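Local coordinates for protein putative non-ribosomal peptide synthetase (Actinomadura parvosata subsp. kistnae, PDB 6M7L) that belongs to the condensation-domain family of non-ribosomal peptide synthetases and probably takes part in assembling a peptide natural product, at residues F214-L219 with A357-P362; L408-K413 with D436-A441; L454-A459 with S466-P471. All coordinates share one frame; numbering follows the deposited sequence.

Contact 1 (F214-L219 with A357-P362)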
loop_
_atom_site.group_PDB
_atom_site.type_symbol
_atom_site.label_atom_id
_atom_site.label_comp_id
_atom_site.label_asym_id
_atom_site.label_seq_id
_atom_site.Cartn_x
_atom_site.Cartn_y
_atom_site.Cartn_z
ATOM N N PHE A 214 18.013 -19.553 27.045
ATOM C CA PHE A 214 17.871 -18.127 27.327
ATOM C C PHE A 214 16.514 -17.819 27.942
ATOM O O PHE A 214 16.422 -17.097 28.941
ATOM C CB PHE A 214 18.079 -17.312 26.049
ATOM C CG PHE A 214 17.659 -15.874 26.171
ATOM C CD1 PHE A 214 18.502 -14.937 26.745
ATOM C CD2 PHE A 214 16.417 -15.458 25.713
ATOM C CE1 PHE A 214 18.116 -13.614 26.860
ATOM C CE2 PHE A 214 16.027 -14.138 25.828
ATOM C CZ PHE A 214 16.878 -13.215 26.401
ATOM N N TRP A 215 15.444 -18.364 27.360
ATOM C CA TRP A 215 14.100 -18.045 27.829
ATOM C C TRP A 215 13.756 -18.748 29.136
ATOM O O TRP A 215 12.968 -18.216 29.925
ATOM C CB TRP A 215 13.071 -18.395 26.755
ATOM C CG TRP A 215 13.088 -17.448 25.602
ATOM C CD1 TRP A 215 13.514 -17.707 24.333
ATOM C CD2 TRP A 215 12.676 -16.077 25.617
ATOM N NE1 TRP A 215 13.386 -16.583 23.554
ATOM C CE2 TRP A 215 12.873 -15.569 24.319
ATOM C CE3 TRP A 215 12.157 -15.233 26.601
ATOM C CZ2 TRP A 215 12.567 -14.254 23.981
ATOM C CZ3 TRP A 215 11.857 -13.926 26.264
ATOM C CH2 TRP A 215 12.060 -13.451 24.966
ATOM N N ARG A 216 14.318 -19.935 29.380
ATOM C CA ARG A 216 14.121 -20.591 30.671
ATOM C C ARG A 216 14.630 -19.713 31.806
ATOM O O ARG A 216 13.889 -19.395 32.742
ATOM C CB ARG A 216 14.823 -21.949 30.692
ATOM C CG ARG A 216 14.211 -22.998 29.783
ATOM C CD ARG A 216 14.871 -24.349 29.999
ATOM N NE ARG A 216 14.293 -25.390 29.155
ATOM C CZ ARG A 216 13.167 -26.039 29.434
ATOM N NH1 ARG A 216 12.489 -25.749 30.537
ATOM N NH2 ARG A 216 12.715 -26.974 28.610
ATOM N N ASP A 217 15.900 -19.308 31.733
ATOM C CA ASP A 217 16.462 -18.424 32.748
ATOM C C ASP A 217 15.784 -17.061 32.738
ATOM O O ASP A 217 15.647 -16.430 33.792
ATOM C CB ASP A 217 17.968 -18.272 32.530
ATOM C CG ASP A 217 18.662 -17.573 33.686
ATOM O OD1 ASP A 217 18.036 -17.408 34.755
ATOM O OD2 ASP A 217 19.839 -17.189 33.524
ATOM N N ARG A 218 15.351 -16.595 31.565
ATOM C CA ARG A 218 14.681 -15.301 31.488
ATOM C C ARG A 218 13.327 -15.339 32.185
ATOM O O ARG A 218 12.914 -14.353 32.807
ATOM C CB ARG A 218 14.525 -14.879 30.029
ATOM C CG ARG A 218 14.079 -13.446 29.858
ATOM C CD ARG A 218 15.047 -12.499 30.537
ATOM N NE ARG A 218 16.246 -12.288 29.735
ATOM C CZ ARG A 218 17.319 -11.633 30.159
ATOM N NH1 ARG A 218 18.365 -11.481 29.358
ATOM N NH2 ARG A 218 17.352 -11.134 31.386
ATOM N N LEU A 219 12.627 -16.464 32.094
ATOM C CA LEU A 219 11.328 -16.620 32.732
ATOM C C LEU A 219 11.426 -17.569 33.923
ATOM O O LEU A 219 10.488 -17.700 34.709
ATOM C CB LEU A 219 10.301 -17.133 31.723
ATOM C CG LEU A 219 10.103 -16.267 30.479
ATOM C CD1 LEU A 219 9.386 -17.045 29.391
ATOM C CD2 LEU A 219 9.326 -15.013 30.831
ATOM N N ALA A 357 6.298 -22.009 24.670
ATOM C CA ALA A 357 5.175 -22.232 25.574
ATOM C C ALA A 357 5.132 -23.681 26.039
ATOM O O ALA A 357 5.030 -23.956 27.239
ATOM C CB ALA A 357 3.865 -21.840 24.890
ATOM N N GLU A 358 5.236 -24.627 25.098
ATOM C CA GLU A 358 5.249 -26.043 25.458
ATOM C C GLU A 358 6.365 -26.374 26.441
ATOM O O GLU A 358 6.245 -27.335 27.210
ATOM C CB GLU A 358 5.396 -26.909 24.203
ATOM C CG GLU A 358 4.088 -27.263 23.507
ATOM C CD GLU A 358 4.293 -28.189 22.316
ATOM O OE1 GLU A 358 5.424 -28.247 21.790
ATOM O OE2 GLU A 358 3.322 -28.864 21.908
ATOM N N LEU A 359 7.447 -25.594 26.446
ATOM C CA LEU A 359 8.623 -25.931 27.235
ATOM C C LEU A 359 8.644 -25.292 28.617
ATOM O O LEU A 359 9.387 -25.763 29.485
ATOM C CB LEU A 359 9.897 -25.529 26.485
ATOM C CG LEU A 359 10.151 -26.237 25.153
ATOM C CD1 LEU A 359 11.453 -25.762 24.536
ATOM C CD2 LEU A 359 10.161 -27.746 25.337
ATOM N N VAL A 360 7.865 -24.234 28.853
ATOM C CA VAL A 360 7.901 -23.526 30.126
ATOM C C VAL A 360 6.536 -23.397 30.781
ATOM O O VAL A 360 6.451 -22.897 31.904
ATOM C CB VAL A 360 8.551 -22.133 29.984
ATOM C CG1 VAL A 360 9.984 -22.262 29.484
ATOM C CG2 VAL A 360 7.727 -21.244 29.065
ATOM N N VAL A 361 5.461 -23.822 30.129
ATOM C CA VAL A 361 4.143 -23.880 30.758
ATOM C C VAL A 361 3.949 -25.299 31.288
ATOM O O VAL A 361 4.128 -26.263 30.527
ATOM C CB VAL A 361 3.012 -23.449 29.800
ATOM C CG1 VAL A 361 2.547 -24.561 28.857
ATOM C CG2 VAL A 361 1.832 -22.889 30.586
ATOM N N PRO A 362 3.693 -25.476 32.580
ATOM C CA PRO A 362 3.500 -26.833 33.107
ATOM C C PRO A 362 2.071 -27.310 32.907
ATOM O O PRO A 362 1.833 -28.392 32.361
ATOM C CB PRO A 362 3.857 -26.687 34.592
ATOM C CG PRO A 362 3.566 -25.253 34.913
ATOM C CD PRO A 362 3.783 -24.461 33.647
#
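Arg216 and Val360 mark the closest backbone approach, with Arg216 CA 6.9 Å from Val360 CA. Both residues sit in the last turn of a helix: 207-218 ends two residues after Arg216, and Val361, just beyond 353-360, is the first residue to leave helical phi/psi. In that final turn Ala357 O accepts from both Val360 N and Val361 N, whereas Leu359 O is met by a side chain from across the contact. Arg216 NH1 reaches this carbonyl at 3.3 Å, but the N-H...O angle of 122° makes the hydrogen bond weak, and the oxygen lies oblique to the guanidinium. With chi1 at -69° CG lies beside the backbone N, and the chain then runs extended to NE, carrying the charged group to the neighbouring helix end. There it crosses Leu359 at about a right angle, Arg216 NH2 lying 3.8 Å from Leu359 CB. A positive group beside a helix C-terminus is likely to suit the local dipole. Lower on the same side chain, Arg216 CG lies 4.3 Å from Val360 CG1, and Leu219 CD1 stands 4.5 Å from Val360 CG2, a loose approach. Leu219 and Val360 both also touch Ile371 in a loop. On the side of helix 207-218 that turns inward, Trp215 packs on strand 317-324 and on helix 331-346, leaving Arg216 at the surface between the two helix ends.

Contact 2 (L408-K413 with D436-A441)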
loop_
_atom_site.group_PDB
_atom_site.type_symbol
_atom_site.label_atom_id
_atom_site.label_comp_id
_atom_site.label_asym_id
_atom_site.label_seq_id
_atom_site.Cartn_x
_atom_site.Cartn_y
_atom_site.Cartn_z
ATOM N N LEU A 408 -5.610 -13.072 24.847
ATOM C CA LEU A 408 -5.080 -12.126 25.809
ATOM C C LEU A 408 -6.210 -11.476 26.599
ATOM O O LEU A 408 -7.367 -11.442 26.170
ATOM C CB LEU A 408 -4.256 -11.055 25.096
ATOM C CG LEU A 408 -3.104 -11.579 24.239
ATOM C CD1 LEU A 408 -2.741 -10.567 23.166
ATOM C CD2 LEU A 408 -1.900 -11.893 25.111
ATOM N N ASP A 409 -5.861 -10.970 27.782
ATOM C CA ASP A 409 -6.812 -10.172 28.545
ATOM C C ASP A 409 -6.824 -8.732 28.058
ATOM O O ASP A 409 -7.883 -8.096 28.002
ATOM C CB ASP A 409 -6.473 -10.215 30.034
ATOM C CG ASP A 409 -6.243 -11.620 30.534
ATOM O OD1 ASP A 409 -6.746 -12.564 29.894
ATOM O OD2 ASP A 409 -5.562 -11.782 31.568
ATOM N N LEU A 410 -5.653 -8.208 27.705
ATOM C CA LEU A 410 -5.503 -6.827 27.281
ATOM C C LEU A 410 -4.513 -6.762 26.130
ATOM O O LEU A 410 -3.461 -7.406 26.166
ATOM C CB LEU A 410 -5.030 -5.944 28.440
ATOM C CG LEU A 410 -5.986 -5.865 29.629
ATOM C CD1 LEU A 410 -5.275 -5.328 30.859
ATOM C CD2 LEU A 410 -7.194 -5.008 29.278
ATOM N N TRP A 411 -4.860 -5.986 25.107
ATOM C CA TRP A 411 -3.989 -5.769 23.956
ATOM C C TRP A 411 -3.986 -4.271 23.672
ATOM O O TRP A 411 -4.938 -3.738 23.096
ATOM C CB TRP A 411 -4.454 -6.570 22.744
ATOM C CG TRP A 411 -3.365 -6.791 21.742
ATOM C CD1 TRP A 411 -2.086 -6.322 21.809
ATOM C CD2 TRP A 411 -3.453 -7.542 20.525
ATOM N NE1 TRP A 411 -1.371 -6.736 20.713
ATOM C CE2 TRP A 411 -2.188 -7.482 19.905
ATOM C CE3 TRP A 411 -4.479 -8.255 19.897
ATOM C CZ2 TRP A 411 -1.919 -8.110 18.692
ATOM C CZ3 TRP A 411 -4.211 -8.877 18.692
ATOM C CH2 TRP A 411 -2.940 -8.800 18.102
ATOM N N LEU A 412 -2.920 -3.593 24.083
ATOM C CA LEU A 412 -2.795 -2.152 23.901
ATOM C C LEU A 412 -2.129 -1.882 22.555
ATOM O O LEU A 412 -0.943 -2.172 22.371
ATOM C CB LEU A 412 -2.003 -1.537 25.050
ATOM C CG LEU A 412 -1.765 -0.031 24.958
ATOM C CD1 LEU A 412 -3.084 0.725 24.854
ATOM C CD2 LEU A 412 -0.964 0.440 26.156
ATOM N N LYS A 413 -2.894 -1.329 21.620
ATOM C CA LYS A 413 -2.414 -0.994 20.285
ATOM C C LYS A 413 -2.422 0.521 20.135
ATOM O O LYS A 413 -3.488 1.143 20.190
ATOM C CB LYS A 413 -3.293 -1.643 19.215
ATOM C CG LYS A 413 -3.419 -3.151 19.335
ATOM C CD LYS A 413 -4.658 -3.648 18.600
ATOM C CE LYS A 413 -4.579 -5.139 18.327
ATOM N NZ LYS A 413 -5.863 -5.693 17.819
ATOM N N ASP A 436 -14.437 -11.812 28.736
ATOM C CA ASP A 436 -14.509 -12.749 29.871
ATOM C C ASP A 436 -13.738 -12.270 31.074
ATOM O O ASP A 436 -13.635 -13.005 32.068
ATOM C CB ASP A 436 -13.981 -14.126 29.475
ATOM C CG ASP A 436 -14.753 -14.746 28.333
ATOM O OD1 ASP A 436 -15.902 -14.319 28.087
ATOM O OD2 ASP A 436 -14.209 -15.665 27.683
ATOM N N ARG A 437 -13.196 -11.056 31.004
ATOM C CA ARG A 437 -12.260 -10.567 32.008
ATOM C C ARG A 437 -12.490 -9.123 32.415
ATOM O O ARG A 437 -12.259 -8.790 33.581
ATOM C CB ARG A 437 -10.826 -10.721 31.470
ATOM C CG ARG A 437 -9.742 -10.215 32.390
ATOM C CD ARG A 437 -9.292 -11.255 33.388
ATOM N NE ARG A 437 -8.186 -10.753 34.196
ATOM C CZ ARG A 437 -7.703 -11.373 35.267
ATOM N NH1 ARG A 437 -8.233 -12.524 35.662
ATOM N NH2 ARG A 437 -6.694 -10.841 35.943
ATOM N N PHE A 438 -12.950 -8.258 31.513
ATOM C CA PHE A 438 -13.322 -6.890 31.834
ATOM C C PHE A 438 -14.639 -6.578 31.147
ATOM O O PHE A 438 -15.076 -7.304 30.253
ATOM C CB PHE A 438 -12.263 -5.864 31.383
ATOM C CG PHE A 438 -10.885 -6.126 31.918
ATOM C CD1 PHE A 438 -10.489 -5.594 33.132
ATOM C CD2 PHE A 438 -9.979 -6.886 31.198
ATOM C CE1 PHE A 438 -9.224 -5.828 33.627
ATOM C CE2 PHE A 438 -8.708 -7.121 31.689
ATOM C CZ PHE A 438 -8.332 -6.595 32.906
ATOM N N ASP A 439 -15.269 -5.489 31.569
ATOM C CA ASP A 439 -16.335 -4.856 30.807
ATOM C C ASP A 439 -15.861 -3.478 30.362
ATOM O O ASP A 439 -14.740 -3.061 30.665
ATOM C CB ASP A 439 -17.634 -4.766 31.615
ATOM C CG ASP A 439 -17.468 -4.012 32.918
ATOM O OD1 ASP A 439 -18.027 -4.457 33.941
ATOM O OD2 ASP A 439 -16.758 -2.986 32.925
ATOM N N ARG A 440 -16.729 -2.765 29.638
ATOM C CA ARG A 440 -16.351 -1.453 29.116
ATOM C C ARG A 440 -15.937 -0.501 30.233
ATOM O O ARG A 440 -14.929 0.207 30.114
ATOM C CB ARG A 440 -17.498 -0.855 28.306
ATOM C CG ARG A 440 -17.653 -1.450 26.919
ATOM C CD ARG A 440 -18.036 -0.389 25.898
ATOM N NE ARG A 440 -17.024 0.661 25.790
ATOM C CZ ARG A 440 -17.104 1.844 26.392
ATOM N NH1 ARG A 440 -18.153 2.134 27.152
ATOM N NH2 ARG A 440 -16.135 2.738 26.236
ATOM N N ALA A 441 -16.702 -0.475 31.327
ATOM C CA ALA A 441 -16.359 0.398 32.446
ATOM C C ALA A 441 -15.005 0.027 33.039
ATOM O O ALA A 441 -14.176 0.904 33.309
ATOM C CB ALA A 441 -17.450 0.336 33.514
#
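Asp409 OD2 is shared by two arginines, Arg437 across the contact and Arg238 outside it. Toward Arg437 the salt bridge is long, 3.9 Å from OD2 to Arg437 NE. The oxygen stands over one face of the guanidinium, well out of its plane, so no N-H points at it; the carboxylate and guanidinium planes are 27° apart. Arg238 NH2 supplies the second salt bridge to the same oxygen. Arg437 gets there with CG anti to its own backbone N (chi1 178°) and a bend at chi2, which lays the aliphatic part of the chain against the aspartate, Arg437 CG being 4.0 Å from Asp409 CB.

Next along each segment the chemistry turns apolar. Leu410 crosses Phe438 at about a right angle, its CD2 3.5 Å from Phe438 CE2 and its CD1 3.9 Å from Phe438 CZ. Asp409 O lies near the plane of the same ring at its edge, 3.9 Å from Phe438 CE2. Strand 410-418 is an inner strand of a four-stranded sheet, and 436-441 links strand 424-434 to helix 440-459; Leu446 of that helix touches both Leu410 and Phe438. A buried carboxylate facing two arginines would probably stay ionised, with Arg437 acting on it by charge alone, since its N-H groups are directed away from Asp409 OD2.

Contact 3 (L454-A459 with S466-P471)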
loop_
_atom_site.group_PDB
_atom_site.type_symbol
_atom_site.label_atom_id
_atom_site.label_comp_id
_atom_site.label_asym_id
_atom_site.label_seq_id
_atom_site.Cartn_x
_atom_site.Cartn_y
_atom_site.Cartn_z
ATOM N N LEU A 454 0.947 7.462 32.369
ATOM C CA LEU A 454 1.790 7.983 31.296
ATOM C C LEU A 454 2.109 9.456 31.517
ATOM O O LEU A 454 3.260 9.883 31.376
ATOM C CB LEU A 454 1.102 7.786 29.945
ATOM C CG LEU A 454 0.990 6.371 29.384
ATOM C CD1 LEU A 454 -0.096 6.323 28.329
ATOM C CD2 LEU A 454 2.317 5.932 28.798
ATOM N N GLU A 455 1.093 10.250 31.860
ATOM C CA GLU A 455 1.314 11.670 32.098
ATOM C C GLU A 455 2.195 11.906 33.317
ATOM O O GLU A 455 2.980 12.860 33.338
ATOM C CB GLU A 455 -0.028 12.386 32.262
ATOM C CG GLU A 455 -0.879 12.401 31.004
ATOM C CD GLU A 455 -2.237 13.037 31.223
ATOM O OE1 GLU A 455 -2.725 13.024 32.372
ATOM O OE2 GLU A 455 -2.817 13.552 30.241
ATOM N N GLN A 456 2.090 11.047 34.333
ATOM C CA GLN A 456 2.869 11.248 35.549
ATOM C C GLN A 456 4.347 10.964 35.314
ATOM O O GLN A 456 5.203 11.810 35.597
ATOM C CB GLN A 456 2.324 10.372 36.675
ATOM C CG GLN A 456 3.082 10.521 37.983
ATOM C CD GLN A 456 2.363 9.873 39.145
ATOM O OE1 GLN A 456 1.362 9.181 38.959
ATOM N NE2 GLN A 456 2.864 10.098 40.354
ATOM N N VAL A 457 4.669 9.774 34.797
ATOM C CA VAL A 457 6.072 9.411 34.615
ATOM C C VAL A 457 6.728 10.281 33.552
ATOM O O VAL A 457 7.949 10.478 33.570
ATOM C CB VAL A 457 6.208 7.914 34.280
ATOM C CG1 VAL A 457 5.648 7.061 35.413
ATOM C CG2 VAL A 457 5.520 7.591 32.962
ATOM N N GLY A 458 5.947 10.812 32.611
ATOM C CA GLY A 458 6.511 11.740 31.644
ATOM C C GLY A 458 6.940 13.044 32.288
ATOM O O GLY A 458 8.026 13.557 32.008
ATOM N N ALA A 459 6.101 13.586 33.173
ATOM C CA ALA A 459 6.397 14.834 33.864
ATOM C C ALA A 459 7.320 14.652 35.062
ATOM O O ALA A 459 7.801 15.653 35.605
ATOM C CB ALA A 459 5.098 15.503 34.317
ATOM N N SER A 466 6.819 2.599 43.672
ATOM C CA SER A 466 5.908 2.611 44.813
ATOM C C SER A 466 5.116 3.910 44.901
ATOM O O SER A 466 3.923 3.889 45.220
ATOM C CB SER A 466 6.689 2.389 46.107
ATOM O OG SER A 466 7.571 3.470 46.356
ATOM N N GLN A 467 5.758 5.046 44.629
ATOM C CA GLN A 467 5.137 6.353 44.787
ATOM C C GLN A 467 4.363 6.799 43.549
ATOM O O GLN A 467 4.161 8.003 43.356
ATOM C CB GLN A 467 6.197 7.397 45.151
ATOM C CG GLN A 467 7.367 7.459 44.183
ATOM C CD GLN A 467 8.348 8.565 44.523
ATOM O OE1 GLN A 467 9.084 9.044 43.658
ATOM N NE2 GLN A 467 8.365 8.975 45.785
ATOM N N VAL A 468 3.922 5.866 42.722
ATOM C CA VAL A 468 3.186 6.191 41.507
ATOM C C VAL A 468 1.693 6.146 41.803
ATOM O O VAL A 468 1.229 5.396 42.668
ATOM C CB VAL A 468 3.596 5.241 40.361
ATOM C CG1 VAL A 468 2.408 4.445 39.836
ATOM C CG2 VAL A 468 4.269 6.028 39.251
ATOM N N ASP A 469 0.930 6.972 41.087
ATOM C CA ASP A 469 -0.484 7.199 41.391
ATOM C C ASP A 469 -1.335 6.189 40.626
ATOM O O ASP A 469 -1.628 6.376 39.442
ATOM C CB ASP A 469 -0.871 8.633 41.044
ATOM C CG ASP A 469 -2.146 9.081 41.727
ATOM O OD1 ASP A 469 -3.048 8.242 41.934
ATOM O OD2 ASP A 469 -2.247 10.281 42.059
ATOM N N VAL A 470 -1.739 5.119 41.307
ATOM C CA VAL A 470 -2.676 4.140 40.754
ATOM C C VAL A 470 -3.715 3.800 41.816
ATOM O O VAL A 470 -3.465 2.936 42.670
ATOM C CB VAL A 470 -1.957 2.871 40.268
ATOM C CG1 VAL A 470 -2.969 1.853 39.755
ATOM C CG2 VAL A 470 -0.950 3.198 39.178
ATOM N N PRO A 471 -4.884 4.457 41.820
ATOM C CA PRO A 471 -5.952 4.120 42.768
ATOM C C PRO A 471 -6.685 2.836 42.386
ATOM O O PRO A 471 -6.471 1.807 43.029
ATOM C CB PRO A 471 -6.895 5.328 42.686
ATOM C CG PRO A 471 -6.105 6.407 42.003
ATOM C CD PRO A 471 -5.185 5.688 41.074
#
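Gln456, Val468 and Asp469 account for most of the surface buried here, and Gln456 supplies the one hydrogen bond between the segments. Its CG is anti to the backbone N (chi1 180°) and the chain stays extended beyond it, an arrangement that carries the amide out from helix 440-459 to the backbone of 466-471. There Asp469 N donates to Gln456 OE1 over 3.1 Å, with an N-H...O angle of 149°. The donor does not lie in the plane of the amide carbonyl but is tilted 26° from it. The other end of the amide is held less specifically: Gln456 NE2 is 3.9 Å from Gln467 O, too far for a hydrogen bond, and 4.1 Å from Val468 CA.

This is a helix followed by a chain reversal. After helix 440-459 the polypeptide turns and runs back along it, as the order of contacts indicates: Val468 lies beside Gln456 and Val457, and also touches Leu453, whereas Val470 and Pro471 reach Arg449, further toward the start of the helix. In the condensation-domain fold this places the segment on the C-terminal lobe, where it ends the modelled chain.

With an alanine here in place of Gln456, Asp469 N would probably be left without its acceptor, and a gap would be likely to open beside Val468. The side chain of Asp469 crosses that of Gln456 at about a right angle, and because the donor is Asp469 N, the carboxylate takes no part in the bond. Val468 adds the apolar part of the contact beside the hydrogen bond to the Gln456 amide. Its CG2 meets Val457 CG1 at 4.2 Å and lies 4.3 Å from Gln456 CD, and Met282 of helix 272-288 touches both valines.

Overall arrangement
Contact 1 is a surface contact, while contacts 2 and 3 are partly buried; contact 2 lies nearest the middle of the chain, its centre about 15 Å from that of the chain, against about 22 Å and 30 Å for contacts 1 and 3. Contacts 2 and 3 share helix 440-459, contact 2 at the turn leading into it, contact 3 at its last turns, with centres about 21 Å apart. Contact 1 instead joins the ends of two other helices. Chemistry changes with place: a weak bond from an exposed arginine in contact 1, a buried carboxylate and apolar packing in contact 2, and a side-chain amide accepting from a backbone N in contact 3.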